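Local coordinates for aerobic respiration control sensor protein ArcB (Escherichia coli, PDB 2A0B) that relays a phosphoryl group as the histidine-containing phosphotransfer (HPt) domain of a membrane-bound sensor kinase that, through its response regulator, represses aerobic genes in the absence of oxygen, at residues A[91-94]-A[95-99]; A[78-81]-A[82-86]; A[108-111]-A[112-115]. All blocks are in the same frame, centred on the assembly; numbering follows the deposited sequence. Where two conformers were deposited one is given.

Overall arrangement
Three local contacts lie along two helices of the HPt four-helix bundle, which is formed by helices 26-52, 56-72, 76-85 and 93-122. Contacts 1 and 3 share helix 93-122, their centres 24 Å apart; contact 2, on helix 76-85, touches both. Trp93 NE1 probably bonds to Ile85 O, at 2.9 Å, joining contacts 1 and 2, whereas Leu78 CG packs on Asp111 OD2, at 3.6 Å, joining contacts 2 and 3. Gln86 OE1 of contact 2 is hydrogen-bonded to ND1 of the phosphorylation site His64, whose side chain is about 11 Å from that of Trp93. Zinc, held by His77, Glu103 and Glu107, lies about 4 Å from the side chain of Leu81; Asp95 also belongs to its site, probably through a crystal neighbour.

Contact 1: residues A[91-94]-A[95-99]; sequences PAWE and DNVGE
Val97 sets its CB over one face of the indole of Trp93, a CH-pi contact four residues apart in the first turn of helix 93-122, the last of the four helices that make up the HPt fold. CB stands 4.0 Å from the centroid of the five-membered ring, only 15° off its normal. Next to it CG2 reaches the seam of the two rings, 3.8 Å from Trp93 CE2. The indole comes under the valine because its CG is anti to the backbone N (chi1 -170°), which carries the ring forward along the helix, toward Val97. Replacing Trp93 with an alanine would probably leave Val97 without the flat surface beneath it and Ile85 O without its indole N-H donor.

One shell out, Trp93 NE1 is satisfied by Ile85 O, which ties the ring to the end of helix 76-85, and Ile59 of helix 56-72 packs on both Trp93 and Val97. In the backbone, Val97 N donates to Trp93 O at 2.8 Å, and Asn96 N to Ala92 O at 2.9 Å. A water links Pro91 O to Asp95 N, where the turn is being started. The helix is kinked one residue further on, and there another water accepts from Gly98 N at 3.0 Å and donates to Glu94 O at 2.9 Å.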
loop_
_atom_site.group_PDB
_atom_site.type_symbol
_atom_site.label_atom_id
_atom_site.label_comp_id
_atom_site.label_asym_id
_atom_site.label_seq_id
_atom_site.Cartn_x
_atom_site.Cartn_y
_atom_site.Cartn_z
ATOM N N PRO A 91 -16.855 -12.383 3.324
ATOM C CA PRO A 91 -17.442 -13.443 2.453
ATOM C C PRO A 91 -16.726 -13.606 1.118
ATOM O O PRO A 91 -16.619 -14.724 0.578
ATOM C CB PRO A 91 -18.841 -12.904 2.206
ATOM C CG PRO A 91 -19.165 -11.958 3.296
ATOM C CD PRO A 91 -17.821 -11.376 3.732
ATOM N N ALA A 92 -16.266 -12.512 0.514
ATOM C CA ALA A 92 -15.587 -12.575 -0.791
ATOM C C ALA A 92 -14.121 -12.907 -0.745
ATOM O O ALA A 92 -13.378 -12.994 -1.707
ATOM C CB ALA A 92 -15.767 -11.226 -1.469
ATOM N N TRP A 93 -13.491 -13.092 0.472
ATOM C CA TRP A 93 -12.066 -13.298 0.552
ATOM C C TRP A 93 -11.467 -14.404 -0.275
ATOM O O TRP A 93 -10.537 -14.283 -1.037
ATOM C CB TRP A 93 -11.607 -13.441 2.063
ATOM C CG TRP A 93 -10.120 -13.419 2.265
ATOM C CD1 TRP A 93 -9.383 -12.246 2.521
ATOM C CD2 TRP A 93 -9.185 -14.463 2.249
ATOM N NE1 TRP A 93 -8.082 -12.623 2.680
ATOM C CE2 TRP A 93 -7.861 -13.946 2.523
ATOM C CE3 TRP A 93 -9.257 -15.857 2.056
ATOM C CZ2 TRP A 93 -6.763 -14.767 2.570
ATOM C CZ3 TRP A 93 -8.134 -16.644 2.110
ATOM C CH2 TRP A 93 -6.851 -16.117 2.349
ATOM N N GLU A 94 -12.067 -15.637 -0.186
ATOM C CA GLU A 94 -11.507 -16.735 -0.953
ATOM C C GLU A 94 -11.651 -16.469 -2.487
ATOM O O GLU A 94 -10.687 -16.844 -3.160
ATOM C CB GLU A 94 -12.323 -18.009 -0.599
ATOM C CG GLU A 94 -11.916 -18.623 0.731
ATOM C CD GLU A 94 -10.643 -19.427 0.733
ATOM O OE1 GLU A 94 -10.110 -19.823 -0.326
ATOM O OE2 GLU A 94 -10.093 -19.728 1.829
ATOM N N ASP A 95 -12.744 -15.841 -2.829
ATOM C CA ASP A 95 -12.931 -15.603 -4.287
ATOM C C ASP A 95 -11.983 -14.531 -4.834
ATOM O O ASP A 95 -11.628 -14.518 -5.996
ATOM C CB ASP A 95 -14.305 -15.067 -4.584
ATOM C CG ASP A 95 -15.441 -16.183 -4.577
ATOM O OD1 ASP A 95 -14.973 -17.295 -4.582
ATOM O OD2 ASP A 95 -16.473 -15.541 -4.395
ATOM N N ASN A 96 -11.679 -13.523 -3.972
ATOM C CA ASN A 96 -11.038 -12.327 -4.496
ATOM C C ASN A 96 -9.614 -12.087 -3.980
ATOM O O ASN A 96 -8.990 -11.238 -4.646
ATOM C CB ASN A 96 -11.932 -11.165 -4.012
ATOM C CG ASN A 96 -13.208 -11.011 -4.845
ATOM O OD1 ASN A 96 -13.228 -11.700 -5.871
ATOM N ND2 ASN A 96 -14.105 -10.153 -4.430
ATOM N N VAL A 97 -9.140 -12.893 -3.056
ATOM C CA VAL A 97 -7.758 -12.505 -2.579
ATOM C C VAL A 97 -6.714 -12.563 -3.628
ATOM O O VAL A 97 -5.785 -11.729 -3.725
ATOM C CB VAL A 97 -7.475 -13.327 -1.316
ATOM C CG1 VAL A 97 -7.177 -14.787 -1.610
ATOM C CG2 VAL A 97 -6.284 -12.623 -0.629
ATOM N N GLY A 98 -6.757 -13.540 -4.586
ATOM C CA GLY A 98 -5.738 -13.568 -5.656
ATOM C C GLY A 98 -5.945 -12.322 -6.557
ATOM O O GLY A 98 -4.883 -11.878 -7.057
ATOM N N GLU A 99 -7.110 -11.818 -6.815
ATOM C CA GLU A 99 -7.361 -10.639 -7.624
ATOM C C GLU A 99 -6.768 -9.398 -6.873
ATOM O O GLU A 99 -6.089 -8.606 -7.529
ATOM C CB GLU A 99 -8.805 -10.351 -7.961
ATOM C CG GLU A 99 -8.968 -9.232 -8.992
ATOM C CD GLU A 99 -9.889 -9.549 -10.152
ATOM O OE1 GLU A 99 -10.243 -10.740 -10.374
ATOM O OE2 GLU A 99 -10.370 -8.649 -10.890
HETATM O O HOH W 1 -15.174 -16.143 -1.383
HETATM O O HOH W 2 -8.583 -15.873 -4.855
#

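Contact 2: residues A[78-81]-A[82-86]; sequences LQQL and GQQIQ
The carboxamides of Gln80 and Gln84 are turned 70° against each other, and the amide nitrogen of one reaches the oxygen of the other: Gln80 NE2 donates a weak hydrogen bond to Gln84 OE1 at 3.4 Å. A bend at chi2 of Gln80 turns NE2 toward Gln84, whose own chain is extended beyond CG. Gln80 OE1 meets the aliphatic part of Gln83, 4.0 Å from CB, and Gln83 OE1 is hydrogen-bonded to Lys67 NZ of helix 56-72. At its other end the Gln84 amide touches Leu81, whose CD2 lies 3.5 Å from Gln84 NE2.

These i to i+3 and i to i+4 contacts run along the last turns of helix 76-85, one of the four that pack together in an HPt domain. Leu78 is turned inward against Ala70 and Phe36 of two neighbouring helices, while Leu81 packs on the zinc ligands Glu103 and Glu107. Leu81 O takes the N-H of Ile85 at 3.0 Å, nearly straight at 171°, and Ile85 CG1 lies against the same oxygen, 3.2 Å away. After the helix ends, Gln86 OE1 bonds to ND1 of the phosphorylatable His64, while Gln86 N still returns to Gly82 O at 3.0 Å.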
loop_
_atom_site.group_PDB
_atom_site.type_symbol
_atom_site.label_atom_id
_atom_site.label_comp_id
_atom_site.label_asym_id
_atom_site.label_seq_id
_atom_site.Cartn_x
_atom_site.Cartn_y
_atom_site.Cartn_z
ATOM N N LEU A 78 -3.652 1.509 -1.370
ATOM C CA LEU A 78 -2.836 0.375 -1.108
ATOM C C LEU A 78 -3.122 -0.135 0.332
ATOM O O LEU A 78 -3.131 -1.311 0.594
ATOM C CB LEU A 78 -1.325 0.516 -1.282
ATOM C CG LEU A 78 -0.863 0.941 -2.702
ATOM C CD1 LEU A 78 0.645 0.976 -2.812
ATOM C CD2 LEU A 78 -1.349 -0.167 -3.687
ATOM N N GLN A 79 -3.351 0.853 1.219
ATOM C CA GLN A 79 -3.708 0.429 2.597
ATOM C C GLN A 79 -5.043 -0.338 2.667
ATOM O O GLN A 79 -5.079 -1.381 3.321
ATOM C CB GLN A 79 -3.811 1.715 3.450
ATOM C CG GLN A 79 -3.982 1.375 4.943
ATOM C CD GLN A 79 -4.282 2.633 5.729
ATOM O OE1 GLN A 79 -3.991 2.641 6.935
ATOM N NE2 GLN A 79 -4.827 3.668 5.174
ATOM N N GLN A 80 -5.971 0.135 1.856
ATOM C CA GLN A 80 -7.294 -0.533 1.809
ATOM C C GLN A 80 -7.187 -1.901 1.148
ATOM O O GLN A 80 -7.780 -2.891 1.653
ATOM C CB GLN A 80 -8.322 0.340 1.119
ATOM C CG GLN A 80 -9.722 -0.282 1.118
ATOM C CD GLN A 80 -10.222 -0.741 2.468
ATOM O OE1 GLN A 80 -9.893 -0.137 3.517
ATOM N NE2 GLN A 80 -11.017 -1.823 2.507
ATOM N N LEU A 81 -6.333 -2.028 0.114
ATOM C CA LEU A 81 -6.125 -3.401 -0.421
ATOM C C LEU A 81 -5.534 -4.369 0.554
ATOM O O LEU A 81 -5.731 -5.554 0.734
ATOM C CB LEU A 81 -5.192 -3.394 -1.664
ATOM C CG LEU A 81 -5.847 -2.974 -2.962
ATOM C CD1 LEU A 81 -4.756 -2.948 -4.019
ATOM C CD2 LEU A 81 -6.937 -4.003 -3.247
ATOM N N GLY A 82 -4.545 -3.820 1.387
ATOM C CA GLY A 82 -3.896 -4.687 2.368
ATOM C C GLY A 82 -4.938 -4.970 3.479
ATOM O O GLY A 82 -4.825 -6.121 3.918
ATOM N N GLN A 83 -5.814 -4.092 3.787
ATOM C CA GLN A 83 -6.871 -4.384 4.771
ATOM C C GLN A 83 -7.748 -5.543 4.259
ATOM O O GLN A 83 -7.988 -6.498 5.006
ATOM C CB GLN A 83 -7.687 -3.140 5.044
ATOM C CG GLN A 83 -8.957 -3.414 5.837
ATOM C CD GLN A 83 -8.659 -3.826 7.255
ATOM O OE1 GLN A 83 -7.540 -3.702 7.741
ATOM N NE2 GLN A 83 -9.664 -4.360 7.968
ATOM N N GLN A 84 -8.122 -5.445 2.958
ATOM C CA GLN A 84 -8.942 -6.580 2.439
ATOM C C GLN A 84 -8.178 -7.865 2.446
ATOM O O GLN A 84 -8.711 -8.918 2.886
ATOM C CB GLN A 84 -9.367 -6.236 0.987
ATOM C CG GLN A 84 -10.356 -5.106 0.922
ATOM C CD GLN A 84 -10.480 -4.446 -0.444
ATOM O OE1 GLN A 84 -11.109 -3.403 -0.553
ATOM N NE2 GLN A 84 -9.833 -4.905 -1.494
ATOM N N ILE A 85 -6.911 -7.957 2.039
ATOM C CA ILE A 85 -6.076 -9.112 2.027
ATOM C C ILE A 85 -5.922 -9.756 3.408
ATOM O O ILE A 85 -5.913 -10.956 3.593
ATOM C CB ILE A 85 -4.682 -8.836 1.400
ATOM C CG1 ILE A 85 -4.939 -8.529 -0.112
ATOM C CG2 ILE A 85 -3.735 -9.977 1.519
ATOM C CD1 ILE A 85 -3.780 -7.888 -0.853
ATOM N N GLN A 86 -5.846 -8.864 4.452
ATOM C CA GLN A 86 -5.720 -9.489 5.778
ATOM C C GLN A 86 -7.053 -9.748 6.392
ATOM O O GLN A 86 -7.081 -10.058 7.627
ATOM C CB GLN A 86 -4.843 -8.542 6.687
ATOM C CG GLN A 86 -5.533 -7.296 7.081
ATOM C CD GLN A 86 -5.092 -6.581 8.375
ATOM O OE1 GLN A 86 -3.917 -6.560 8.656
ATOM N NE2 GLN A 86 -6.020 -6.000 9.090
#

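Contact 3: residues A[108-111]-A[112-115]; sequences WRHD and VEVL
His110 lays one face of its imidazole against the methyl CG2 of Val114, a CH-pi contact one helical turn along. The methyl stands 4.1 Å from the ring centroid, 24° off the normal, and is shifted toward the rim, where it meets His110 NE2 at 3.8 Å. A chi1 of 168° carries the ring toward the C-terminal end of the helix, within reach of this methyl. Lys7 of helix 7-11 adds a further neighbour to both residues. On another flank of the ring, a water spans His110 ND1 and Glu113 OE1, donating to the carboxylate; both of its distances are unusually short, which makes the exact position of the bridge doubtful.

Trp108 meets Val112 quite differently. The two side chains run alongside each other, and Val112 CG2 comes at the edge of the indole, in its plane, 4.0 Å from Trp108 CE3. The indole gets there with its CG between the backbone N and the carbonyl carbon (chi1 71°), and it is packed further by Met40 and Pro41 of helix 26-52 and by Leu78.

Although the helix is kinked at Arg109 and His110, the i to i+4 bonds across the two segments are all made, from Val112 N to Trp108 O at 2.9 Å to Leu115 N to Asp111 O at 3.1 Å. Asp111 is buried, and its OD1 is close to Glu107 OE1. Two carboxylates so placed would probably favour a proton on Asp111, although zinc, bound by Glu107, may offset this. Asp111 also touches the ligand His77, and its side chain lies about 6 Å from the zinc ion, which places it in the second shell of a His-Glu-Glu zinc site on the final helix of the bundle.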
loop_
_atom_site.group_PDB
_atom_site.type_symbol
_atom_site.label_atom_id
_atom_site.label_comp_id
_atom_site.label_asym_id
_atom_site.label_seq_id
_atom_site.Cartn_x
_atom_site.Cartn_y
_atom_site.Cartn_z
ATOM N N TRP A 108 1.280 -0.955 -7.693
ATOM C CA TRP A 108 1.901 -0.108 -6.582
ATOM C C TRP A 108 2.952 0.892 -7.073
ATOM O O TRP A 108 2.929 1.971 -6.425
ATOM C CB TRP A 108 2.472 -1.069 -5.557
ATOM C CG TRP A 108 3.671 -1.830 -5.923
ATOM C CD1 TRP A 108 3.781 -3.082 -6.464
ATOM C CD2 TRP A 108 5.051 -1.388 -5.837
ATOM N NE1 TRP A 108 5.049 -3.482 -6.674
ATOM C CE2 TRP A 108 5.864 -2.383 -6.275
ATOM C CE3 TRP A 108 5.544 -0.136 -5.344
ATOM C CZ2 TRP A 108 7.268 -2.305 -6.326
ATOM C CZ3 TRP A 108 6.937 -0.059 -5.395
ATOM C CH2 TRP A 108 7.750 -1.088 -5.856
ATOM N N ARG A 109 3.675 0.524 -8.130
ATOM C CA ARG A 109 4.665 1.551 -8.584
ATOM C C ARG A 109 3.965 2.776 -9.030
ATOM O O ARG A 109 4.378 3.972 -8.867
ATOM C CB ARG A 109 5.632 0.896 -9.555
ATOM C CG ARG A 109 6.431 -0.301 -9.099
ATOM C CD ARG A 109 7.445 -0.804 -10.113
ATOM N NE ARG A 109 8.328 -1.870 -9.657
ATOM C CZ ARG A 109 8.064 -3.168 -9.659
ATOM N NH1 ARG A 109 6.869 -3.598 -10.068
ATOM N NH2 ARG A 109 8.962 -4.030 -9.205
ATOM N N HIS A 110 2.792 2.698 -9.753
ATOM C CA HIS A 110 2.034 3.837 -10.155
ATOM C C HIS A 110 1.537 4.723 -9.033
ATOM O O HIS A 110 1.523 5.933 -9.046
ATOM C CB HIS A 110 0.849 3.373 -11.093
ATOM C CG HIS A 110 -0.174 4.403 -11.353
ATOM N ND1 HIS A 110 0.006 5.414 -12.273
ATOM C CD2 HIS A 110 -1.420 4.678 -10.868
ATOM C CE1 HIS A 110 -1.019 6.219 -12.320
ATOM N NE2 HIS A 110 -1.930 5.796 -11.476
ATOM N N ASP A 111 1.024 4.052 -7.945
ATOM C CA ASP A 111 0.561 4.778 -6.784
ATOM C C ASP A 111 1.820 5.534 -6.153
ATOM O O ASP A 111 1.488 6.678 -5.824
ATOM C CB ASP A 111 0.059 3.787 -5.729
ATOM C CG ASP A 111 -1.335 3.220 -5.928
ATOM O OD1 ASP A 111 -1.553 2.819 -7.123
ATOM O OD2 ASP A 111 -2.266 3.182 -5.125
ATOM N N VAL A 112 2.929 4.888 -6.197
ATOM C CA VAL A 112 4.117 5.681 -5.625
ATOM C C VAL A 112 4.421 6.870 -6.499
ATOM O O VAL A 112 4.665 8.004 -6.043
ATOM C CB VAL A 112 5.287 4.744 -5.534
ATOM C CG1 VAL A 112 6.651 5.461 -5.412
ATOM C CG2 VAL A 112 5.122 3.687 -4.422
ATOM N N GLU A 113 4.324 6.699 -7.876
ATOM C CA GLU A 113 4.575 7.884 -8.704
ATOM C C GLU A 113 3.614 8.992 -8.518
ATOM O O GLU A 113 3.855 10.204 -8.629
ATOM C CB GLU A 113 4.503 7.418 -10.215
ATOM C CG GLU A 113 5.645 6.522 -10.548
ATOM C CD GLU A 113 5.541 5.790 -11.889
ATOM O OE1 GLU A 113 4.436 5.768 -12.451
ATOM O OE2 GLU A 113 6.555 5.255 -12.321
ATOM N N VAL A 114 2.292 8.770 -8.259
ATOM C CA VAL A 114 1.270 9.704 -7.960
ATOM C C VAL A 114 1.609 10.455 -6.604
ATOM O O VAL A 114 1.424 11.639 -6.640
ATOM C CB VAL A 114 -0.125 9.041 -7.859
ATOM C CG1 VAL A 114 -1.173 9.996 -7.384
ATOM C CG2 VAL A 114 -0.499 8.622 -9.323
ATOM N N LEU A 115 2.071 9.700 -5.652
ATOM C CA LEU A 115 2.420 10.428 -4.359
ATOM C C LEU A 115 3.651 11.279 -4.595
ATOM O O LEU A 115 3.596 12.441 -4.149
ATOM C CB LEU A 115 2.585 9.339 -3.321
ATOM C CG LEU A 115 3.170 9.909 -1.961
ATOM C CD1 LEU A 115 2.224 10.917 -1.478
ATOM C CD2 LEU A 115 3.410 8.691 -1.068
HETATM O O HOH W 3 2.190 6.287 -13.142
#